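Local coordinates for sulfur carrier protein CysO (Mycobacterium tuberculosis, PDB 3DWG) that probably donates sulfur, in its C-terminal thiocarboxylate form, to the CysM-dependent pathway of cysteine biosynthesis, at residues 9-14 / 43-48; 57-62 / 84-89. All blocks are in the same frame, centred on the assembly; numbering follows the deposited sequence.

Contact 1: residues 9-14 / 43-48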
loop_
_atom_site.group_PDB
_atom_site.type_symbol
_atom_site.label_atom_id
_atom_site.label_comp_id
_atom_site.label_asym_id
_atom_site.label_seq_id
_atom_site.Cartn_x
_atom_site.Cartn_y
_atom_site.Cartn_z
ATOM N N THR C 9 23.172 -21.889 -1.594
ATOM C CA THR C 9 24.183 -22.074 -2.649
ATOM C C THR C 9 25.610 -22.076 -2.127
ATOM O O THR C 9 26.441 -22.888 -2.567
ATOM C CB THR C 9 23.938 -21.027 -3.760
ATOM O OG1 THR C 9 22.663 -21.319 -4.315
ATOM C CG2 THR C 9 24.991 -21.120 -4.879
ATOM N N ILE C 10 25.909 -21.185 -1.181
ATOM C CA ILE C 10 27.256 -21.050 -0.648
ATOM C C ILE C 10 27.789 -22.328 0.046
ATOM O O ILE C 10 28.996 -22.539 0.089
ATOM C CB ILE C 10 27.350 -19.824 0.239
ATOM C CG1 ILE C 10 28.790 -19.506 0.563
ATOM C CG2 ILE C 10 26.450 -19.968 1.511
ATOM C CD1 ILE C 10 28.957 -18.315 1.475
ATOM N N LEU C 11 26.889 -23.175 0.523
ATOM C CA LEU C 11 27.325 -24.400 1.222
ATOM C C LEU C 11 27.233 -25.662 0.402
ATOM O O LEU C 11 27.577 -26.780 0.879
ATOM C CB LEU C 11 26.535 -24.598 2.522
ATOM C CG LEU C 11 26.694 -23.505 3.577
ATOM C CD1 LEU C 11 25.759 -23.853 4.721
ATOM C CD2 LEU C 11 28.185 -23.460 4.001
ATOM N N ARG C 12 26.746 -25.528 -0.835
ATOM C CA ARG C 12 26.545 -26.709 -1.680
ATOM C C ARG C 12 27.833 -27.441 -2.134
ATOM O O ARG C 12 27.769 -28.604 -2.516
ATOM C CB ARG C 12 25.678 -26.321 -2.869
ATOM C CG ARG C 12 24.209 -26.190 -2.488
ATOM C CD ARG C 12 23.350 -25.713 -3.675
ATOM N NE ARG C 12 22.183 -25.016 -3.145
ATOM C CZ ARG C 12 21.314 -24.310 -3.847
ATOM N NH1 ARG C 12 21.448 -24.225 -5.160
ATOM N NH2 ARG C 12 20.305 -23.701 -3.220
ATOM N N PRO C 13 28.978 -26.768 -2.104
ATOM C CA PRO C 13 30.196 -27.559 -2.340
ATOM C C PRO C 13 30.421 -28.646 -1.290
ATOM O O PRO C 13 31.234 -29.561 -1.531
ATOM C CB PRO C 13 31.296 -26.518 -2.187
ATOM C CG PRO C 13 30.658 -25.260 -2.679
ATOM C CD PRO C 13 29.314 -25.336 -1.970
ATOM N N HIS C 14 29.758 -28.547 -0.136
ATOM C CA HIS C 14 29.887 -29.604 0.887
ATOM C C HIS C 14 28.948 -30.743 0.671
ATOM O O HIS C 14 29.150 -31.846 1.222
ATOM C CB HIS C 14 29.670 -29.026 2.285
ATOM C CG HIS C 14 30.715 -28.049 2.665
ATOM N ND1 HIS C 14 31.900 -28.435 3.253
ATOM C CD2 HIS C 14 30.784 -26.702 2.516
ATOM C CE1 HIS C 14 32.657 -27.368 3.443
ATOM N NE2 HIS C 14 32.005 -26.305 3.004
ATOM N N SER C 43 29.667 -28.562 9.151
ATOM C CA SER C 43 29.340 -27.993 10.468
ATOM C C SER C 43 30.217 -26.808 10.842
ATOM O O SER C 43 29.726 -25.827 11.394
ATOM C CB SER C 43 29.351 -29.038 11.582
ATOM O OG SER C 43 30.579 -29.691 11.595
ATOM N N GLU C 44 31.511 -26.874 10.515
ATOM C CA GLU C 44 32.403 -25.777 10.785
ATOM C C GLU C 44 31.962 -24.466 10.109
ATOM O O GLU C 44 32.227 -23.381 10.639
ATOM C CB GLU C 44 33.829 -26.136 10.353
ATOM N N ARG C 45 31.314 -24.578 8.947
ATOM C CA ARG C 45 30.776 -23.410 8.243
ATOM C C ARG C 45 29.566 -22.773 8.920
ATOM O O ARG C 45 29.281 -21.582 8.742
ATOM C CB ARG C 45 30.379 -23.779 6.797
ATOM C CG ARG C 45 31.438 -24.510 5.949
ATOM C CD ARG C 45 32.564 -23.614 5.485
ATOM N NE ARG C 45 32.093 -22.376 4.822
ATOM C CZ ARG C 45 31.735 -22.252 3.540
ATOM N NH1 ARG C 45 31.734 -23.301 2.705
ATOM N NH2 ARG C 45 31.338 -21.061 3.093
ATOM N N LEU C 46 28.856 -23.563 9.724
ATOM C CA LEU C 46 27.677 -23.092 10.440
ATOM C C LEU C 46 27.999 -22.451 11.778
ATOM O O LEU C 46 27.212 -21.676 12.331
ATOM C CB LEU C 46 26.742 -24.278 10.686
ATOM C CG LEU C 46 26.250 -25.038 9.456
ATOM C CD1 LEU C 46 25.301 -26.125 9.879
ATOM C CD2 LEU C 46 25.506 -24.017 8.523
ATOM N N MET C 47 29.157 -22.819 12.341
ATOM C CA MET C 47 29.456 -22.438 13.725
ATOM C C MET C 47 30.402 -21.227 13.804
ATOM O O MET C 47 31.151 -20.942 12.884
ATOM C CB MET C 47 30.065 -23.646 14.474
ATOM C CG MET C 47 29.185 -24.899 14.533
ATOM S SD MET C 47 27.502 -24.659 15.097
ATOM C CE MET C 47 27.679 -24.579 16.890
ATOM N N ASP C 48 30.353 -20.492 14.899
ATOM C CA ASP C 48 31.192 -19.317 15.083
ATOM C C ASP C 48 32.627 -19.768 15.418
ATOM O O ASP C 48 32.851 -20.408 16.461
ATOM C CB ASP C 48 30.565 -18.445 16.182
ATOM C CG ASP C 48 31.260 -17.126 16.367
ATOM O OD1 ASP C 48 32.444 -16.975 15.987
ATOM O OD2 ASP C 48 30.613 -16.257 16.966
#
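Leu-11 and Arg-45 have the nearest CA atoms of the two segments, 7.9 Å apart, a separation that puts the contact in the hands of side chains. The 3-10 segment 9-11 is closed by Arg-12 N bonding to Thr-9 O, and the next turn by His-14 N bonding to Leu-11 O; across from them runs the weakly bonded helix of 43-46. The single hydrogen bond between the segments goes from Arg-45 NH1 to His-14 NE2, 3.0 Å long with an angle of 154° at the hydrogen. NH1 lies in the imidazole plane, and NE2 is likewise close to the guanidinium plane, yet the two planes are turned 54° against each other, so the groups meet edge to edge with a twist and are not stacked. Because NE2 accepts here and His-14 ND1 is hydrogen-bonded to Ser-40 O, the ring is held at both nitrogens, an arrangement consistent with a neutral imidazole protonated on ND1. Arg-45 arrives by a curled route: bends at chi2 (-74°) and again at chi3 fold its chain back over Leu-11. Leu-11 CD2 consequently touches Arg-45 CB at 3.6 Å and also sits 3.7 Å above the guanidinium plane, over its centre. Arg-45 NH2, the nitrogen not used by His-14, lies 3.9 Å from Ile-10 CG1. The second leucine branch turns inward, Leu-11 CD1 meeting Leu-46 CD2 at 3.8 Å. In the ubiquitin-like fold this joins the loop after strand 3-6 to helix 42-46: Leu-11 and Leu-46 both rest on Ile-86 of strand 83-88, while Leu-46 also touches Ile-32 of helix 28-38.

Contact 2: residues 57-62 / 84-89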
loop_
_atom_site.group_PDB
_atom_site.type_symbol
_atom_site.label_atom_id
_atom_site.label_comp_id
_atom_site.label_asym_id
_atom_site.label_seq_id
_atom_site.Cartn_x
_atom_site.Cartn_y
_atom_site.Cartn_z
ATOM N N ARG C 57 27.510 -15.801 13.356
ATOM C CA ARG C 57 26.709 -14.583 13.379
ATOM C C ARG C 57 25.907 -14.372 12.080
ATOM O O ARG C 57 24.845 -13.727 12.064
ATOM C CB ARG C 57 27.667 -13.360 13.568
ATOM N N PHE C 58 26.474 -14.839 10.981
ATOM C CA PHE C 58 25.837 -14.586 9.677
ATOM C C PHE C 58 25.141 -15.814 9.115
ATOM O O PHE C 58 24.851 -15.877 7.941
ATOM C CB PHE C 58 26.816 -14.064 8.604
ATOM C CG PHE C 58 27.360 -12.717 8.891
ATOM C CD1 PHE C 58 26.585 -11.762 9.561
ATOM C CD2 PHE C 58 28.661 -12.411 8.524
ATOM C CE1 PHE C 58 27.122 -10.483 9.853
ATOM C CE2 PHE C 58 29.181 -11.140 8.812
ATOM C CZ PHE C 58 28.415 -10.205 9.466
ATOM N N VAL C 59 24.871 -16.791 9.954
ATOM C CA VAL C 59 24.055 -17.932 9.525
ATOM C C VAL C 59 22.756 -17.886 10.282
ATOM O O VAL C 59 22.738 -17.676 11.507
ATOM C CB VAL C 59 24.806 -19.278 9.769
ATOM C CG1 VAL C 59 23.963 -20.475 9.324
ATOM C CG2 VAL C 59 26.090 -19.331 8.961
ATOM N N ASN C 60 21.655 -18.106 9.566
ATOM C CA ASN C 60 20.331 -18.240 10.154
ATOM C C ASN C 60 19.798 -19.612 9.871
ATOM O O ASN C 60 19.947 -20.138 8.763
ATOM C CB ASN C 60 19.365 -17.180 9.563
ATOM C CG ASN C 60 19.730 -15.780 9.991
ATOM O OD1 ASN C 60 20.118 -15.531 11.166
ATOM N ND2 ASN C 60 19.634 -14.821 9.038
ATOM N N ILE C 61 19.236 -20.236 10.898
ATOM C CA ILE C 61 18.606 -21.537 10.715
ATOM C C ILE C 61 17.196 -21.559 11.272
ATOM O O ILE C 61 16.913 -21.033 12.355
ATOM C CB ILE C 61 19.463 -22.679 11.361
ATOM C CG1 ILE C 61 20.896 -22.552 10.824
ATOM C CG2 ILE C 61 18.830 -24.042 11.033
ATOM C CD1 ILE C 61 21.916 -23.708 11.233
ATOM N N TYR C 62 16.289 -22.186 10.511
ATOM C CA TYR C 62 14.883 -22.251 10.856
ATOM C C TYR C 62 14.392 -23.712 10.835
ATOM O O TYR C 62 14.806 -24.476 9.991
ATOM C CB TYR C 62 14.064 -21.413 9.846
ATOM C CG TYR C 62 14.595 -20.018 9.614
ATOM C CD1 TYR C 62 15.617 -19.805 8.710
ATOM C CD2 TYR C 62 14.076 -18.924 10.302
ATOM C CE1 TYR C 62 16.139 -18.573 8.518
ATOM C CE2 TYR C 62 14.608 -17.634 10.106
ATOM C CZ TYR C 62 15.605 -17.492 9.185
ATOM O OH TYR C 62 16.211 -16.277 8.898
ATOM N N VAL C 84 14.203 -28.167 7.766
ATOM C CA VAL C 84 15.232 -27.306 8.305
ATOM C C VAL C 84 15.789 -26.438 7.169
ATOM O O VAL C 84 16.145 -26.965 6.086
ATOM C CB VAL C 84 16.419 -28.125 8.967
ATOM C CG1 VAL C 84 17.525 -27.194 9.355
ATOM C CG2 VAL C 84 15.877 -28.899 10.181
ATOM N N THR C 85 15.829 -25.105 7.385
ATOM C CA THR C 85 16.277 -24.167 6.340
ATOM C C THR C 85 17.521 -23.418 6.813
ATOM O O THR C 85 17.491 -22.818 7.885
ATOM C CB THR C 85 15.150 -23.143 6.081
ATOM O OG1 THR C 85 13.929 -23.843 5.790
ATOM C CG2 THR C 85 15.550 -22.172 4.926
ATOM N N ILE C 86 18.586 -23.435 6.039
ATOM C CA ILE C 86 19.802 -22.734 6.373
ATOM C C ILE C 86 20.004 -21.581 5.381
ATOM O O ILE C 86 19.984 -21.822 4.170
ATOM C CB ILE C 86 21.040 -23.734 6.270
ATOM C CG1 ILE C 86 20.772 -24.905 7.234
ATOM C CG2 ILE C 86 22.324 -23.036 6.550
ATOM C CD1 ILE C 86 21.875 -25.953 7.122
ATOM N N LEU C 87 20.220 -20.383 5.895
ATOM C CA LEU C 87 20.392 -19.215 4.971
ATOM C C LEU C 87 21.476 -18.289 5.540
ATOM O O LEU C 87 21.537 -18.091 6.766
ATOM C CB LEU C 87 19.085 -18.400 4.919
ATOM C CG LEU C 87 17.905 -19.070 4.251
ATOM C CD1 LEU C 87 16.624 -18.314 4.472
ATOM C CD2 LEU C 87 18.216 -19.222 2.727
ATOM N N PRO C 88 22.318 -17.714 4.682
ATOM C CA PRO C 88 23.225 -16.657 5.137
ATOM C C PRO C 88 22.417 -15.380 5.401
ATOM O O PRO C 88 21.299 -15.216 4.879
ATOM C CB PRO C 88 24.135 -16.368 3.905
ATOM C CG PRO C 88 23.365 -16.797 2.799
ATOM C CD PRO C 88 22.349 -17.876 3.207
ATOM N N ALA C 89 22.987 -14.538 6.240
ATOM C CA ALA C 89 22.314 -13.277 6.635
ATOM C C ALA C 89 22.307 -12.246 5.511
ATOM O O ALA C 89 23.346 -11.780 5.149
ATOM C CB ALA C 89 23.002 -12.690 7.806
HETATM O O HOH W 1 19.000 -14.642 6.198
HETATM O O HOH W 2 12.168 -24.489 7.864
#
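Strands 59-62 and 84-88 run antiparallel, their axes 4.7 Å apart and their directions at 161°, with Asn-60/Leu-87 and Tyr-62/Thr-85 as hydrogen-bonded pairs alternating with the non-hydrogen-bonded pairs Val-59/Pro-88 and Ile-61/Ile-86. Asn-60 N to Leu-87 O (2.8 Å) is nearly straight at the hydrogen. The ladder ends less regularly: Ala-89 N reaches Phe-58 O from 41° above the carbonyl plane, with only 144° at the hydrogen. Val-59, Ile-61 and Ile-86 share one face. There Val-59 CG1 lies alongside Ile-86 CG2, while Ile-61 CG2, placed anti to its own backbone N, crosses to Val-84 CG1 at 3.8 Å. On the reverse face the Tyr-62 and Leu-87 side chains cross at about a right angle, Tyr-62 CE1 to Leu-87 CD1 4.1 Å, and Tyr-62 OH is hydrogen-bonded to an acidic side chain of the partner protein's chain. A water accepts from Asn-60 ND2 (2.9 Å) and lies within hydrogen-bonding distance of Pro-88 O, to which it can donate, bridging the strands beyond their direct bonds. Within the mixed sheet, strand 83-88 is central, its other edge pairing in parallel with strand 3-6, and strand 59-63 passes on to 66-67; helix 42-46 covers Val-59 through Leu-46, while the partner protein packs against Asn-60 and Tyr-62.

The two contacts have centres about 10 Å apart, and the leucines of contact 1 lie over the sheet of contact 2. Contact 2 is a buried pair of neighbouring strands in that sheet, secured by repeated backbone bonds; contact 1 is partly buried and has a single side-chain hydrogen bond, with its polar arginine and histidine lying outward of the leucines. They meet where Leu-46 CD2 comes within 3.9 Å of both Ile-86 CG2 and Val-59 CG1, and where Leu-11 CD1 packs on the same Ile-86 methyl. One apolar layer is therefore common to both. Along the chain contact 1 closes before contact 2 opens, helix 42-46 leading on to strand 59-63. Both contacts also border the partner protein.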